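Local coordinates for flavoprotein (Thermotoga maritima, PDB 5V8S), which probably transfers electrons as an oxidoreductase, pairing a flavodoxin-like FMN-binding domain with a metallo-beta-lactamase-like domain that carries a mu-oxo-diiron centre, at residues Asn350-His361 against Thr378-Ile388. The protein carries 1 engineered substitution. Sequence-based numbering, arbitrary orientation.
Sequences NYEKPVLVFGVH and TKFRILSFTEI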
loop_
_atom_site.group_PDB
_atom_site.type_symbol
_atom_site.label_atom_id
_atom_site.label_comp_id
_atom_site.label_asym_id
_atom_site.label_seq_id
_atom_site.Cartn_x
_atom_site.Cartn_y
_atom_site.Cartn_z
ATOM N N ASN A 350 5.154 14.592 10.436
ATOM C CA ASN A 350 5.285 15.897 9.807
ATOM C C ASN A 350 6.224 16.752 10.654
ATOM O O ASN A 350 5.804 17.430 11.591
ATOM C CB ASN A 350 3.911 16.532 9.686
ATOM C CG ASN A 350 3.906 17.716 8.759
ATOM O OD1 ASN A 350 4.844 17.910 7.996
ATOM N ND2 ASN A 350 2.857 18.519 8.821
ATOM N N TYR A 351 7.511 16.733 10.303
ATOM C CA TYR A 351 8.561 17.398 11.068
ATOM C C TYR A 351 9.257 18.442 10.209
ATOM O O TYR A 351 9.327 18.312 8.981
ATOM C CB TYR A 351 9.635 16.389 11.506
ATOM C CG TYR A 351 9.169 15.352 12.496
ATOM C CD1 TYR A 351 9.103 15.644 13.858
ATOM C CD2 TYR A 351 8.805 14.074 12.086
ATOM C CE1 TYR A 351 8.695 14.706 14.757
ATOM C CE2 TYR A 351 8.381 13.132 12.997
ATOM C CZ TYR A 351 8.339 13.453 14.339
ATOM O OH TYR A 351 7.924 12.501 15.228
ATOM N N GLU A 352 9.833 19.456 10.873
ATOM C CA GLU A 352 10.599 20.491 10.172
ATOM C C GLU A 352 12.039 20.001 10.024
ATOM O O GLU A 352 12.939 20.371 10.772
ATOM C CB GLU A 352 10.518 21.840 10.879
ATOM C CG GLU A 352 11.117 22.975 10.039
ATOM C CD GLU A 352 11.336 24.267 10.806
ATOM O OE1 GLU A 352 10.639 24.494 11.817
ATOM O OE2 GLU A 352 12.215 25.054 10.384
ATOM N N LYS A 353 12.250 19.150 9.028
ATOM C CA LYS A 353 13.543 18.574 8.707
ATOM C C LYS A 353 13.878 18.861 7.252
ATOM O O LYS A 353 12.980 18.962 6.408
ATOM C CB LYS A 353 13.551 17.050 8.910
ATOM C CG LYS A 353 13.373 16.637 10.370
ATOM C CD LYS A 353 13.151 15.154 10.569
ATOM C CE LYS A 353 12.913 14.791 12.032
ATOM N NZ LYS A 353 14.165 14.896 12.804
ATOM N N PRO A 354 15.157 18.995 6.927
ATOM C CA PRO A 354 15.535 19.199 5.527
ATOM C C PRO A 354 15.378 17.937 4.699
ATOM O O PRO A 354 15.524 16.813 5.187
ATOM C CB PRO A 354 17.003 19.608 5.616
ATOM C CG PRO A 354 17.463 19.117 6.931
ATOM C CD PRO A 354 16.309 19.073 7.843
ATOM N N VAL A 355 15.109 18.149 3.411
ATOM C CA VAL A 355 14.852 17.074 2.461
ATOM C C VAL A 355 15.571 17.386 1.156
ATOM O O VAL A 355 15.644 18.545 0.738
ATOM C CB VAL A 355 13.334 16.925 2.204
ATOM C CG1 VAL A 355 13.014 15.934 1.094
ATOM C CG2 VAL A 355 12.622 16.542 3.515
ATOM N N LEU A 356 16.085 16.346 0.506
ATOM C CA LEU A 356 16.495 16.411 -0.892
ATOM C C LEU A 356 15.518 15.587 -1.711
ATOM O O LEU A 356 15.131 14.492 -1.295
ATOM C CB LEU A 356 17.876 15.790 -1.112
ATOM C CG LEU A 356 19.072 16.449 -0.431
ATOM C CD1 LEU A 356 20.341 15.654 -0.705
ATOM C CD2 LEU A 356 19.211 17.901 -0.882
ATOM N N VAL A 357 15.157 16.092 -2.893
ATOM C CA VAL A 357 14.305 15.371 -3.827
ATOM C C VAL A 357 15.099 15.129 -5.101
ATOM O O VAL A 357 15.698 16.061 -5.652
ATOM C CB VAL A 357 12.999 16.128 -4.132
ATOM C CG1 VAL A 357 12.169 15.355 -5.190
ATOM C CG2 VAL A 357 12.200 16.347 -2.861
ATOM N N PHE A 358 15.155 13.872 -5.515
ATOM C CA PHE A 358 15.639 13.464 -6.824
ATOM C C PHE A 358 14.436 12.922 -7.580
ATOM O O PHE A 358 13.695 12.089 -7.057
ATOM C CB PHE A 358 16.695 12.353 -6.698
ATOM C CG PHE A 358 17.981 12.773 -6.026
ATOM C CD1 PHE A 358 18.053 12.915 -4.657
ATOM C CD2 PHE A 358 19.132 12.975 -6.761
ATOM C CE1 PHE A 358 19.249 13.287 -4.045
ATOM C CE2 PHE A 358 20.321 13.349 -6.153
ATOM C CZ PHE A 358 20.383 13.508 -4.797
ATOM N N GLY A 359 14.233 13.371 -8.803
ATOM C CA GLY A 359 13.056 12.934 -9.532
ATOM C C GLY A 359 13.301 12.873 -11.018
ATOM O O GLY A 359 14.050 13.685 -11.573
ATOM N N VAL A 360 12.662 11.891 -11.661
ATOM C CA VAL A 360 12.700 11.782 -13.108
ATOM C C VAL A 360 11.887 12.908 -13.721
ATOM O O VAL A 360 10.847 13.316 -13.186
ATOM C CB VAL A 360 12.109 10.418 -13.493
ATOM C CG1 VAL A 360 11.895 10.347 -14.979
ATOM C CG2 VAL A 360 13.048 9.307 -13.018
ATOM N N HIS A 361 12.349 13.399 -14.869
ATOM C CA HIS A 361 11.607 14.388 -15.644
ATOM C C HIS A 361 10.696 13.626 -16.598
ATOM O O HIS A 361 11.144 13.115 -17.632
ATOM C CB HIS A 361 12.567 15.288 -16.408
ATOM C CG HIS A 361 11.882 16.346 -17.214
ATOM N ND1 HIS A 361 10.758 17.008 -16.770
ATOM C CD2 HIS A 361 12.163 16.855 -18.436
ATOM C CE1 HIS A 361 10.372 17.878 -17.686
ATOM N NE2 HIS A 361 11.210 17.808 -18.706
ATOM N N THR A 378 4.249 21.137 3.698
ATOM C CA THR A 378 4.440 20.607 5.030
ATOM C C THR A 378 5.551 21.342 5.745
ATOM O O THR A 378 6.104 22.338 5.258
ATOM C CB THR A 378 4.735 19.111 4.937
ATOM O OG1 THR A 378 6.058 18.891 4.415
ATOM C CG2 THR A 378 3.738 18.446 4.026
ATOM N N LYS A 379 5.882 20.842 6.930
ATOM C CA LYS A 379 6.958 21.431 7.689
ATOM C C LYS A 379 8.304 21.050 7.118
ATOM O O LYS A 379 9.294 21.716 7.432
ATOM C CB LYS A 379 6.871 20.997 9.148
ATOM C CG LYS A 379 5.603 21.455 9.864
ATOM C CD LYS A 379 5.720 21.257 11.381
ATOM C CE LYS A 379 4.459 20.640 11.978
ATOM N NZ LYS A 379 4.571 20.410 13.459
ATOM N N PHE A 380 8.366 20.020 6.264
ATOM C CA PHE A 380 9.652 19.653 5.694
ATOM C C PHE A 380 10.143 20.779 4.801
ATOM O O PHE A 380 9.350 21.487 4.167
ATOM C CB PHE A 380 9.568 18.344 4.905
ATOM C CG PHE A 380 9.405 17.131 5.767
ATOM C CD1 PHE A 380 10.507 16.535 6.370
ATOM C CD2 PHE A 380 8.150 16.590 5.994
ATOM C CE1 PHE A 380 10.354 15.420 7.188
ATOM C CE2 PHE A 380 7.988 15.477 6.802
ATOM C CZ PHE A 380 9.078 14.889 7.407
ATOM N N ARG A 381 11.460 20.943 4.764
ATOM C CA ARG A 381 12.114 21.986 3.981
ATOM C C ARG A 381 12.912 21.340 2.857
ATOM O O ARG A 381 13.942 20.702 3.108
ATOM C CB ARG A 381 13.015 22.830 4.871
ATOM C CG ARG A 381 12.228 23.559 5.950
ATOM C CD ARG A 381 11.315 24.604 5.313
ATOM N NE ARG A 381 10.512 25.332 6.285
ATOM C CZ ARG A 381 11.005 26.204 7.154
ATOM N NH1 ARG A 381 12.311 26.441 7.190
ATOM N NH2 ARG A 381 10.194 26.833 7.996
ATOM N N ILE A 382 12.457 21.534 1.624
ATOM C CA ILE A 382 13.141 20.965 0.464
ATOM C C ILE A 382 14.320 21.863 0.117
ATOM O O ILE A 382 14.137 23.029 -0.240
ATOM C CB ILE A 382 12.198 20.820 -0.735
ATOM C CG1 ILE A 382 11.015 19.915 -0.381
ATOM C CG2 ILE A 382 12.984 20.259 -1.925
ATOM C CD1 ILE A 382 9.922 19.919 -1.431
ATOM N N LEU A 383 15.531 21.315 0.204
ATOM C CA LEU A 383 16.716 22.120 -0.071
ATOM C C LEU A 383 16.969 22.274 -1.559
ATOM O O LEU A 383 17.409 23.336 -2.006
ATOM C CB LEU A 383 17.951 21.498 0.569
ATOM C CG LEU A 383 17.872 21.283 2.068
ATOM C CD1 LEU A 383 19.229 20.781 2.561
ATOM C CD2 LEU A 383 17.501 22.579 2.761
ATOM N N SER A 384 16.721 21.223 -2.330
ATOM C CA SER A 384 16.915 21.286 -3.768
ATOM C C SER A 384 16.178 20.133 -4.414
ATOM O O SER A 384 15.816 19.147 -3.763
ATOM C CB SER A 384 18.396 21.215 -4.167
ATOM O OG SER A 384 18.932 19.935 -3.885
ATOM N N PHE A 385 16.017 20.270 -5.730
ATOM C CA PHE A 385 15.518 19.229 -6.616
ATOM C C PHE A 385 16.610 18.890 -7.624
ATOM O O PHE A 385 17.224 19.793 -8.212
ATOM C CB PHE A 385 14.273 19.705 -7.362
ATOM C CG PHE A 385 13.760 18.708 -8.349
ATOM C CD1 PHE A 385 12.878 17.720 -7.954
ATOM C CD2 PHE A 385 14.184 18.737 -9.667
ATOM C CE1 PHE A 385 12.411 16.787 -8.866
ATOM C CE2 PHE A 385 13.725 17.813 -10.579
ATOM C CZ PHE A 385 12.837 16.833 -10.178
ATOM N N THR A 386 16.859 17.597 -7.810
ATOM C CA THR A 386 17.853 17.107 -8.762
ATOM C C THR A 386 17.184 16.143 -9.727
ATOM O O THR A 386 16.507 15.202 -9.311
ATOM C CB THR A 386 19.009 16.398 -8.039
ATOM O OG1 THR A 386 19.623 17.297 -7.107
ATOM C CG2 THR A 386 20.060 15.916 -9.017
ATOM N N GLU A 387 17.415 16.358 -11.011
ATOM C CA GLU A 387 16.798 15.533 -12.029
ATOM C C GLU A 387 17.496 14.180 -12.108
ATOM O O GLU A 387 18.731 14.106 -12.139
ATOM C CB GLU A 387 16.896 16.226 -13.388
ATOM C CG GLU A 387 16.125 15.473 -14.450
ATOM C CD GLU A 387 16.209 16.088 -15.839
ATOM O OE1 GLU A 387 16.814 17.170 -15.992
ATOM O OE2 GLU A 387 15.669 15.468 -16.784
ATOM N N ILE A 388 16.698 13.115 -12.155
ATOM C CA ILE A 388 17.201 11.771 -12.407
ATOM C C ILE A 388 17.165 11.566 -13.911
ATOM O O ILE A 388 16.091 11.526 -14.512
ATOM C CB ILE A 388 16.375 10.706 -11.672
ATOM C CG1 ILE A 388 16.502 10.880 -10.152
ATOM C CG2 ILE A 388 16.802 9.295 -12.128
ATOM C CD1 ILE A 388 15.634 9.930 -9.354
HETATM O O HOH W 1 6.760 18.974 14.507
HETATM O O HOH W 2 18.286 17.225 -4.730
HETATM O O HOH W 3 14.697 12.893 -16.323
#
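Val357 O is gripped by two donors, Thr386 N at 2.9 Å and a water that also meets Ser384 OG and Thr386 OG1. Strands 354-360 and 381-388 run parallel and, joined through helix 371-376, form the last beta-alpha-beta unit of the flavodoxin-like domain, 381-388 being an edge strand of its five-stranded parallel sheet. The pairing slips at Leu383 and Ser384, consistent with a beta bulge on 381-388, which has one extra residue between the Val355-Ile382 and Val357-Phe385 pairs: Val355 O takes Leu383 N, but Val357 N turns to Ser384 O, and Leu383 has the helix-like backbone angles -80°/-38°. Ser384 N, buried here, has no partner in the model.

Just ahead of the two strands, Phe380 lays one ring face on Tyr351 O, which sits 3.3 Å above the plane over the ring centre, while Val355 CG2 meets Phe380 CD1 at 3.6 Å. Nearby, Asn350 OD1 accepts Lys379 N (3.3 Å). Glu352 OE2 stands over a face of the Arg381 guanidinium, 3.5 Å from NH1, a pairing of charges without a directed N-H.

On the face packed against helices 278-292 and 395-409, Phe358 lies alongside Thr386, its CD2 3.7 Å from Thr386 CB. On the other face, Phe385 CG is anti to its own N (chi1 177°), which carries the ring across Val357 to Gly359, where CZ comes 3.7 Å from Gly359 O.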